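Gamma tubulin complex adapter mto2 (Schizosaccharomyces pombe, PDB 6GDJ) acts with mto1 to recruit the gamma-tubulin complex to interphase and equatorial microtubule-organizing centres, promoting nucleation of at least a subset of cytoplasmic microtubules. Local coordinates at residues T11-L16 against K27-A32; R17-S22 against Q64-A69; N34-L39 against D49-S54. One frame throughout, in Å; residues are numbered along the deposited sequence.

The chain is the twin-cysteine dimerisation domain of Mto2, three helices (5-17, 23-42 and 46-72) that pair with a second copy of themselves. Interaction 1 joins the first two helices and closes before interaction 3 opens; interaction 3 joins the second and third, centred about 11 Å from interaction 1. Interaction 2 sets the loop after helix 5-17 against helix 46-72, about 22 Å centre to centre from interaction 3, across the chain's centre; interaction 3 lies in the sequence between its two segments. Interactions 1 and 2, about 12 Å apart between centres, alternate along the chain and touch through the E30-R17 salt bridge. All three reach the second subunit, so packing within one chain borders the dimer interface.

Interaction 1. Residues T11-L16 against K27-A32; sequences TALMRL and KPVEQA
The antiparallel pairing of helices 5-17 and 23-42, the first two of the domain's three helices, is made here by L13 and L16 on one side and V29 and E30 on the other. The axes of the two short segments come no closer than 11.3 Å and run at 161° to each other, a separation that the side chains have to bridge. Methyl CG1 of V29 is the shared element: it meets CD1 of L13 at 4.1 Å and CD2 of L16 at 4.2 Å. On both leucines CG stands anti to the backbone N (chi1 175° in L13, 176° in L16), which carries the branched ends across the gap to the valine.

In this three-helix arrangement the third member, helix 46-72, packs against both, with C59 touching both A12 and V29 and L62 touching L16. V29 also packs on L58 of the second subunit, so one valine serves the chain's interior and the dimer.

E30 lies on a more open side of the same contact. Its chain bends at chi2 and crosses L13 at about a right angle, placing the carboxylate beside the forked end of the leucine. OE1 lies 3.6 Å from CD2 of L13, and OE2 3.9 Å from CD1 of L13, both van der Waals contacts. The charge is answered by R17, which follows L16 directly in the chain and whose NE forms a salt bridge with OE2 of E30.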
loop_
_atom_site.group_PDB
_atom_site.type_symbol
_atom_site.label_atom_id
_atom_site.label_comp_id
_atom_site.label_asym_id
_atom_site.label_seq_id
_atom_site.Cartn_x
_atom_site.Cartn_y
_atom_site.Cartn_z
ATOM N N THR A 11 4.034 -12.341 5.341
ATOM C CA THR A 11 3.838 -13.470 4.415
ATOM C C THR A 11 3.321 -13.021 3.049
ATOM O O THR A 11 3.748 -13.456 1.998
ATOM C CB THR A 11 2.900 -14.495 5.057
ATOM O OG1 THR A 11 3.550 -15.012 6.223
ATOM C CG2 THR A 11 2.542 -15.640 4.072
ATOM N N ALA A 12 2.330 -12.090 3.078
ATOM C CA ALA A 12 1.782 -11.602 1.853
ATOM C C ALA A 12 2.791 -10.850 0.983
ATOM O O ALA A 12 2.795 -11.051 -0.238
ATOM C CB ALA A 12 0.574 -10.698 2.147
ATOM N N LEU A 13 3.675 -10.075 1.614
ATOM C CA LEU A 13 4.736 -9.405 0.850
ATOM C C LEU A 13 5.717 -10.405 0.256
ATOM O O LEU A 13 6.100 -10.298 -0.889
ATOM C CB LEU A 13 5.461 -8.435 1.724
ATOM C CG LEU A 13 6.673 -7.753 1.094
ATOM C CD1 LEU A 13 6.298 -7.028 -0.180
ATOM C CD2 LEU A 13 7.320 -6.882 2.125
ATOM N N MET A 14 6.070 -11.406 1.054
ATOM C CA MET A 14 6.989 -12.419 0.548
ATOM C C MET A 14 6.394 -13.126 -0.676
ATOM O O MET A 14 7.099 -13.425 -1.648
ATOM C CB MET A 14 7.311 -13.396 1.672
ATOM C CG MET A 14 8.223 -12.797 2.712
ATOM S SD MET A 14 8.569 -13.824 4.149
ATOM C CE MET A 14 9.574 -15.018 3.382
ATOM N N ARG A 15 5.074 -13.445 -0.619
ATOM C CA ARG A 15 4.415 -14.005 -1.754
ATOM C C ARG A 15 4.457 -13.050 -2.975
ATOM O O ARG A 15 4.746 -13.462 -4.086
ATOM C CB ARG A 15 3.035 -14.477 -1.407
ATOM C CG ARG A 15 3.031 -15.634 -0.437
ATOM C CD ARG A 15 1.595 -15.996 -0.035
ATOM N NE ARG A 15 0.820 -16.536 -1.137
ATOM C CZ ARG A 15 -0.522 -16.511 -1.194
ATOM N NH1 ARG A 15 -1.221 -16.074 -0.180
ATOM N NH2 ARG A 15 -1.121 -16.954 -2.246
ATOM N N LEU A 16 4.104 -11.773 -2.744
ATOM C CA LEU A 16 4.119 -10.819 -3.854
ATOM C C LEU A 16 5.473 -10.739 -4.534
ATOM O O LEU A 16 5.520 -10.711 -5.737
ATOM C CB LEU A 16 3.751 -9.455 -3.293
ATOM C CG LEU A 16 3.807 -8.302 -4.301
ATOM C CD1 LEU A 16 2.929 -8.592 -5.509
ATOM C CD2 LEU A 16 3.510 -6.962 -3.600
ATOM N N LYS A 27 8.813 -1.191 -4.855
ATOM C CA LYS A 27 9.547 -0.335 -3.963
ATOM C C LYS A 27 8.657 0.366 -2.911
ATOM O O LYS A 27 8.886 0.255 -1.734
ATOM C CB LYS A 27 10.452 0.627 -4.762
ATOM C CG LYS A 27 11.360 1.564 -3.935
ATOM C CD LYS A 27 12.133 2.618 -4.798
ATOM N N PRO A 28 7.562 1.047 -3.369
ATOM C CA PRO A 28 6.729 1.718 -2.364
ATOM C C PRO A 28 6.002 0.721 -1.454
ATOM O O PRO A 28 5.792 1.020 -0.298
ATOM C CB PRO A 28 5.774 2.560 -3.242
ATOM C CG PRO A 28 6.020 2.234 -4.608
ATOM C CD PRO A 28 7.284 1.501 -4.736
ATOM N N VAL A 29 5.588 -0.439 -1.999
ATOM C CA VAL A 29 4.952 -1.446 -1.125
ATOM C C VAL A 29 5.927 -1.893 -0.078
ATOM O O VAL A 29 5.590 -1.945 1.067
ATOM C CB VAL A 29 4.444 -2.654 -1.944
ATOM C CG1 VAL A 29 4.004 -3.740 -0.973
ATOM C CG2 VAL A 29 3.299 -2.260 -2.874
ATOM N N GLU A 30 7.153 -2.212 -0.501
ATOM C CA GLU A 30 8.145 -2.619 0.508
ATOM C C GLU A 30 8.431 -1.548 1.564
ATOM O O GLU A 30 8.569 -1.812 2.754
ATOM C CB GLU A 30 9.456 -2.962 -0.196
ATOM C CG GLU A 30 9.382 -4.185 -1.104
ATOM C CD GLU A 30 9.985 -5.437 -0.539
ATOM O OE1 GLU A 30 10.294 -5.443 0.676
ATOM O OE2 GLU A 30 9.974 -6.437 -1.332
ATOM N N GLN A 31 8.499 -0.317 1.099
ATOM C CA GLN A 31 8.785 0.781 2.019
ATOM C C GLN A 31 7.599 0.968 3.008
ATOM O O GLN A 31 7.813 1.148 4.192
ATOM C CB GLN A 31 9.090 2.059 1.248
ATOM C CG GLN A 31 10.338 1.990 0.422
ATOM C CD GLN A 31 11.553 2.183 1.206
ATOM O OE1 GLN A 31 11.497 2.193 2.443
ATOM N NE2 GLN A 31 12.696 2.380 0.507
ATOM N N ALA A 32 6.376 0.864 2.463
ATOM C CA ALA A 32 5.190 0.998 3.349
ATOM C C ALA A 32 5.124 -0.114 4.408
ATOM O O ALA A 32 4.888 0.134 5.559
ATOM C CB ALA A 32 3.922 1.038 2.558
#

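Interaction 2. Residues R17-S22 against Q64-A69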
loop_
_atom_site.group_PDB
_atom_site.type_symbol
_atom_site.label_atom_id
_atom_site.label_comp_id
_atom_site.label_asym_id
_atom_site.label_seq_id
_atom_site.Cartn_x
_atom_site.Cartn_y
_atom_site.Cartn_z
ATOM N N ARG A 17 6.563 -10.806 -3.770
ATOM C CA ARG A 17 7.896 -10.657 -4.392
ATOM C C ARG A 17 8.149 -11.742 -5.400
ATOM O O ARG A 17 8.823 -11.535 -6.383
ATOM C CB ARG A 17 8.983 -10.761 -3.321
ATOM C CG ARG A 17 9.090 -9.668 -2.379
ATOM C CD ARG A 17 10.160 -9.986 -1.375
ATOM N NE ARG A 17 10.272 -8.977 -0.390
ATOM C CZ ARG A 17 10.610 -9.177 0.877
ATOM N NH1 ARG A 17 10.864 -10.424 1.340
ATOM N NH2 ARG A 17 10.617 -8.168 1.732
ATOM N N THR A 18 7.555 -12.926 -5.178
ATOM C CA THR A 18 7.796 -14.028 -6.119
ATOM C C THR A 18 7.134 -13.875 -7.480
ATOM O O THR A 18 7.430 -14.643 -8.379
ATOM C CB THR A 18 7.325 -15.381 -5.533
ATOM O OG1 THR A 18 5.890 -15.455 -5.462
ATOM C CG2 THR A 18 7.927 -15.657 -4.238
ATOM N N TYR A 19 6.238 -12.876 -7.648
ATOM C CA TYR A 19 5.625 -12.610 -8.944
ATOM C C TYR A 19 6.365 -11.516 -9.764
ATOM O O TYR A 19 5.876 -11.153 -10.822
ATOM C CB TYR A 19 4.146 -12.220 -8.775
ATOM C CG TYR A 19 3.283 -13.386 -8.332
ATOM C CD1 TYR A 19 3.135 -13.694 -7.009
ATOM C CD2 TYR A 19 2.640 -14.168 -9.286
ATOM C CE1 TYR A 19 2.350 -14.764 -6.630
ATOM C CE2 TYR A 19 1.854 -15.257 -8.926
ATOM C CZ TYR A 19 1.694 -15.527 -7.602
ATOM O OH TYR A 19 0.923 -16.611 -7.153
ATOM N N HIS A 20 7.537 -11.111 -9.266
ATOM C CA HIS A 20 8.393 -10.115 -9.945
ATOM C C HIS A 20 7.589 -8.894 -10.359
ATOM O O HIS A 20 7.586 -8.477 -11.520
ATOM C CB HIS A 20 8.967 -10.734 -11.200
ATOM C CG HIS A 20 9.790 -11.946 -10.961
ATOM N ND1 HIS A 20 10.894 -11.977 -10.118
ATOM C CD2 HIS A 20 9.719 -13.184 -11.512
ATOM C CE1 HIS A 20 11.450 -13.128 -10.155
ATOM N NE2 HIS A 20 10.771 -13.905 -10.990
ATOM N N PRO A 21 6.905 -8.292 -9.399
ATOM C CA PRO A 21 6.158 -7.097 -9.784
ATOM C C PRO A 21 7.101 -5.964 -10.214
ATOM O O PRO A 21 8.279 -5.960 -9.888
ATOM C CB PRO A 21 5.407 -6.779 -8.541
ATOM C CG PRO A 21 6.174 -7.329 -7.414
ATOM C CD PRO A 21 6.796 -8.569 -7.983
ATOM N N SER A 22 6.558 -5.000 -10.959
ATOM C CA SER A 22 7.376 -3.851 -11.378
ATOM C C SER A 22 8.001 -3.181 -10.175
ATOM O O SER A 22 7.364 -2.978 -9.122
ATOM C CB SER A 22 6.487 -2.833 -12.009
ATOM O OG SER A 22 7.282 -1.698 -12.351
ATOM N N GLN A 64 -3.149 -11.554 -6.873
ATOM C CA GLN A 64 -4.254 -12.070 -7.658
ATOM C C GLN A 64 -4.247 -11.427 -9.046
ATOM O O GLN A 64 -4.544 -12.085 -10.043
ATOM C CB GLN A 64 -5.576 -11.856 -6.943
ATOM C CG GLN A 64 -6.736 -12.487 -7.676
ATOM C CD GLN A 64 -6.562 -14.007 -7.854
ATOM O OE1 GLN A 64 -6.265 -14.732 -6.889
ATOM N NE2 GLN A 64 -6.704 -14.499 -9.106
ATOM N N GLU A 65 -3.943 -10.132 -9.138
ATOM C CA GLU A 65 -3.819 -9.532 -10.446
ATOM C C GLU A 65 -2.756 -10.166 -11.322
ATOM O O GLU A 65 -2.920 -10.318 -12.573
ATOM C CB GLU A 65 -3.565 -8.052 -10.293
ATOM C CG GLU A 65 -4.831 -7.307 -9.934
ATOM C CD GLU A 65 -4.847 -5.931 -10.635
ATOM O OE1 GLU A 65 -3.783 -5.283 -10.854
ATOM O OE2 GLU A 65 -5.929 -5.509 -10.973
ATOM N N ALA A 66 -1.672 -10.547 -10.690
ATOM C CA ALA A 66 -0.589 -11.173 -11.430
ATOM C C ALA A 66 -0.991 -12.561 -11.951
ATOM O O ALA A 66 -0.577 -12.993 -13.037
ATOM C CB ALA A 66 0.675 -11.267 -10.562
ATOM N N ILE A 67 -1.719 -13.288 -11.135
ATOM C CA ILE A 67 -2.213 -14.627 -11.499
ATOM C C ILE A 67 -3.193 -14.494 -12.659
ATOM O O ILE A 67 -3.094 -15.180 -13.672
ATOM C CB ILE A 67 -2.946 -15.266 -10.323
ATOM C CG1 ILE A 67 -1.978 -15.625 -9.206
ATOM C CG2 ILE A 67 -3.760 -16.459 -10.791
ATOM C CD1 ILE A 67 -2.592 -16.006 -7.889
ATOM N N ASP A 68 -4.084 -13.539 -12.537
ATOM C CA ASP A 68 -4.999 -13.260 -13.644
ATOM C C ASP A 68 -4.257 -12.895 -14.955
ATOM O O ASP A 68 -4.577 -13.421 -16.012
ATOM C CB ASP A 68 -5.960 -12.142 -13.257
ATOM C CG ASP A 68 -6.932 -12.541 -12.176
ATOM O OD1 ASP A 68 -7.117 -13.739 -11.940
ATOM O OD2 ASP A 68 -7.524 -11.617 -11.556
ATOM N N ALA A 69 -3.222 -12.080 -14.859
ATOM C CA ALA A 69 -2.415 -11.698 -16.023
ATOM C C ALA A 69 -1.729 -12.895 -16.680
ATOM O O ALA A 69 -1.670 -13.018 -17.910
ATOM C CB ALA A 69 -1.365 -10.676 -15.640
#
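Apolar contact joins Y19 to A66 and I67, where the loop after helix 5-17 lies against helix 46-72. CB of A66 approaches the near part of the tyrosine, 3.7 Å from Y19 CD2 and 4.0 Å from Y19 CB, and stands obliquely to the ring. Farther along the ring I67 takes over, its CG1 3.9 Å from Y19 CE2. The terminal CD1 of I67 makes a van der Waals contact with the hydroxyl oxygen, Y19 OH, at 3.6 Å. With CG anti to its carbonyl carbon (chi1 -70°), Y19 extends its ring along these neighbouring side chains, the CB-CD2 side against A66, the CE2-OH end against I67. Replacing Y19 by an alanine removes the ring and is likely to leave I67 without its loop partner and A66 with less cover.

A type I beta turn from R17 to H20 brings Y19 to the helix; it is closed by a bond from H20 N to R17 O. This turn begins the connection between the domain's first two helices, which ends at S22, the N-cap of helix 23-42, whose OG accepts a bond from I24 N.

A side-chain hydrogen bond also runs along the helix surface: Q64 NE2 donates to D68 OD1 at 3.0 Å, one turn on; the acceptor sits in the amide plane of Q64, yet the donor arrives 48° out of the carboxylate plane. Beside these residues, E65 packs on S22 of the second subunit.

Interaction 3. Residues N34-L39 against D49-S54; sequences NHAITL and DALCRS
A36, L39, L51 and C52 form the inner shell where helices 23-42 and 46-72 pack together. The methyl CB of A36 is met by two side chains of the facing helix, CD2 of L51 at 3.9 Å and SG of C52 at 4.1 Å. That same L51 methyl also reaches CD1 of L39, 4.1 Å away, so one leucine branch serves two residues a turn apart. L39 and L51 cross at about a right angle. CG of L51 is anti to its backbone N (chi1 169°), directing the isobutyl group at the alanine, whereas SG of C52 lies anti to its carbonyl carbon (chi1 -69°) and comes to the alanine methyl from the next residue along.

The backbones are close here. A36 and C52 have the closest CA atoms of the two segments, 6.4 Å apart, and the segment axes approach to 9.9 Å at 156°, an antiparallel pair like that of the domain's first two helices. A short side chain at A36 suits so near an approach. Just beyond L51, S54 turns its hydroxyl back to its own helix: S54 OG donates to L51 O at 2.7 Å, which satisfies the hydroxyl of this buried serine.

Farther out, M9 of helix 5-17 touches both A36 and C52, bringing helix 5-17 to the pair, and L51 packs on L51 of the second subunit. The four residues meet through methyl groups and a sulfur alone and are buried, so this joint rests on close apolar packing that continues into the dimer interface.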
loop_
_atom_site.group_PDB
_atom_site.type_symbol
_atom_site.label_atom_id
_atom_site.label_comp_id
_atom_site.label_asym_id
_atom_site.label_seq_id
_atom_site.Cartn_x
_atom_site.Cartn_y
_atom_site.Cartn_z
ATOM N N ASN A 34 7.634 -1.795 5.488
ATOM C CA ASN A 34 8.678 -1.517 6.395
ATOM C C ASN A 34 8.370 -0.453 7.472
ATOM O O ASN A 34 8.667 -0.603 8.654
ATOM C CB ASN A 34 9.914 -1.208 5.605
ATOM C CG ASN A 34 11.070 -1.259 6.434
ATOM O OD1 ASN A 34 11.522 -2.376 6.884
ATOM N ND2 ASN A 34 11.493 -0.074 6.805
ATOM N N HIS A 35 7.697 0.645 7.062
ATOM C CA HIS A 35 7.253 1.607 8.034
ATOM C C HIS A 35 6.181 1.034 8.966
ATOM O O HIS A 35 6.161 1.368 10.145
ATOM C CB HIS A 35 6.756 2.895 7.349
ATOM C CG HIS A 35 7.819 3.616 6.607
ATOM N ND1 HIS A 35 9.055 3.869 7.166
ATOM C CD2 HIS A 35 7.870 4.061 5.331
ATOM C CE1 HIS A 35 9.800 4.515 6.282
ATOM N NE2 HIS A 35 9.107 4.647 5.156
ATOM N N ALA A 36 5.321 0.140 8.450
ATOM C CA ALA A 36 4.360 -0.516 9.316
ATOM C C ALA A 36 5.026 -1.353 10.368
ATOM O O ALA A 36 4.613 -1.364 11.532
ATOM C CB ALA A 36 3.369 -1.327 8.492
ATOM N N ILE A 37 6.059 -2.059 9.984
ATOM C CA ILE A 37 6.829 -2.841 10.979
ATOM C C ILE A 37 7.387 -1.911 12.080
ATOM O O ILE A 37 7.307 -2.210 13.261
ATOM C CB ILE A 37 7.960 -3.662 10.331
ATOM C CG1 ILE A 37 7.363 -4.697 9.376
ATOM C CG2 ILE A 37 8.864 -4.273 11.375
ATOM C CD1 ILE A 37 8.363 -5.339 8.437
ATOM N N THR A 38 7.957 -0.763 11.656
ATOM C CA THR A 38 8.446 0.207 12.626
ATOM C C THR A 38 7.357 0.608 13.590
ATOM O O THR A 38 7.580 0.681 14.777
ATOM C CB THR A 38 9.069 1.406 11.945
ATOM O OG1 THR A 38 10.080 0.974 11.072
ATOM C CG2 THR A 38 9.587 2.420 12.938
ATOM N N LEU A 39 6.148 0.897 13.049
ATOM C CA LEU A 39 5.051 1.302 13.924
ATOM C C LEU A 39 4.589 0.172 14.871
ATOM O O LEU A 39 4.289 0.423 16.008
ATOM C CB LEU A 39 3.849 1.749 13.063
ATOM C CG LEU A 39 4.055 3.054 12.295
ATOM C CD1 LEU A 39 3.064 3.278 11.224
ATOM C CD2 LEU A 39 4.084 4.193 13.272
ATOM N N ASP A 49 -2.437 -2.202 13.730
ATOM C CA ASP A 49 -2.854 -3.537 13.332
ATOM C C ASP A 49 -3.711 -3.531 12.049
ATOM O O ASP A 49 -3.509 -4.349 11.157
ATOM C CB ASP A 49 -3.667 -4.264 14.419
ATOM C CG ASP A 49 -2.833 -4.799 15.553
ATOM O OD1 ASP A 49 -1.584 -4.708 15.469
ATOM O OD2 ASP A 49 -3.454 -5.251 16.551
ATOM N N ALA A 50 -4.709 -2.628 11.979
ATOM C CA ALA A 50 -5.512 -2.507 10.798
ATOM C C ALA A 50 -4.699 -2.087 9.549
ATOM O O ALA A 50 -4.974 -2.584 8.441
ATOM C CB ALA A 50 -6.661 -1.512 11.022
ATOM N N LEU A 51 -3.686 -1.215 9.766
ATOM C CA LEU A 51 -2.813 -0.846 8.685
ATOM C C LEU A 51 -2.132 -2.095 8.131
ATOM O O LEU A 51 -2.055 -2.285 6.923
ATOM C CB LEU A 51 -1.780 0.148 9.156
ATOM C CG LEU A 51 -0.622 0.435 8.204
ATOM C CD1 LEU A 51 -1.136 1.155 6.981
ATOM C CD2 LEU A 51 0.450 1.211 8.892
ATOM N N CYS A 52 -1.596 -2.922 9.039
ATOM C CA CYS A 52 -0.924 -4.130 8.597
ATOM C C CYS A 52 -1.843 -5.064 7.844
ATOM O O CYS A 52 -1.472 -5.616 6.829
ATOM C CB CYS A 52 -0.328 -4.884 9.788
ATOM S SG CYS A 52 1.086 -4.049 10.601
ATOM N N ARG A 53 -3.098 -5.236 8.331
ATOM C CA ARG A 53 -4.058 -6.050 7.594
ATOM C C ARG A 53 -4.355 -5.488 6.215
ATOM O O ARG A 53 -4.433 -6.245 5.230
ATOM C CB ARG A 53 -5.391 -6.208 8.393
ATOM C CG ARG A 53 -5.251 -7.078 9.636
ATOM C CD ARG A 53 -6.641 -7.488 10.153
ATOM N NE ARG A 53 -7.253 -6.289 10.711
ATOM C CZ ARG A 53 -7.108 -5.837 11.962
ATOM N NH1 ARG A 53 -6.430 -6.514 12.888
ATOM N NH2 ARG A 53 -7.693 -4.699 12.274
ATOM N N SER A 54 -4.449 -4.131 6.117
ATOM C CA SER A 54 -4.672 -3.534 4.831
ATOM C C SER A 54 -3.498 -3.699 3.837
ATOM O O SER A 54 -3.725 -3.944 2.690
ATOM C CB SER A 54 -5.074 -2.100 4.923
ATOM O OG SER A 54 -4.048 -1.278 5.353
#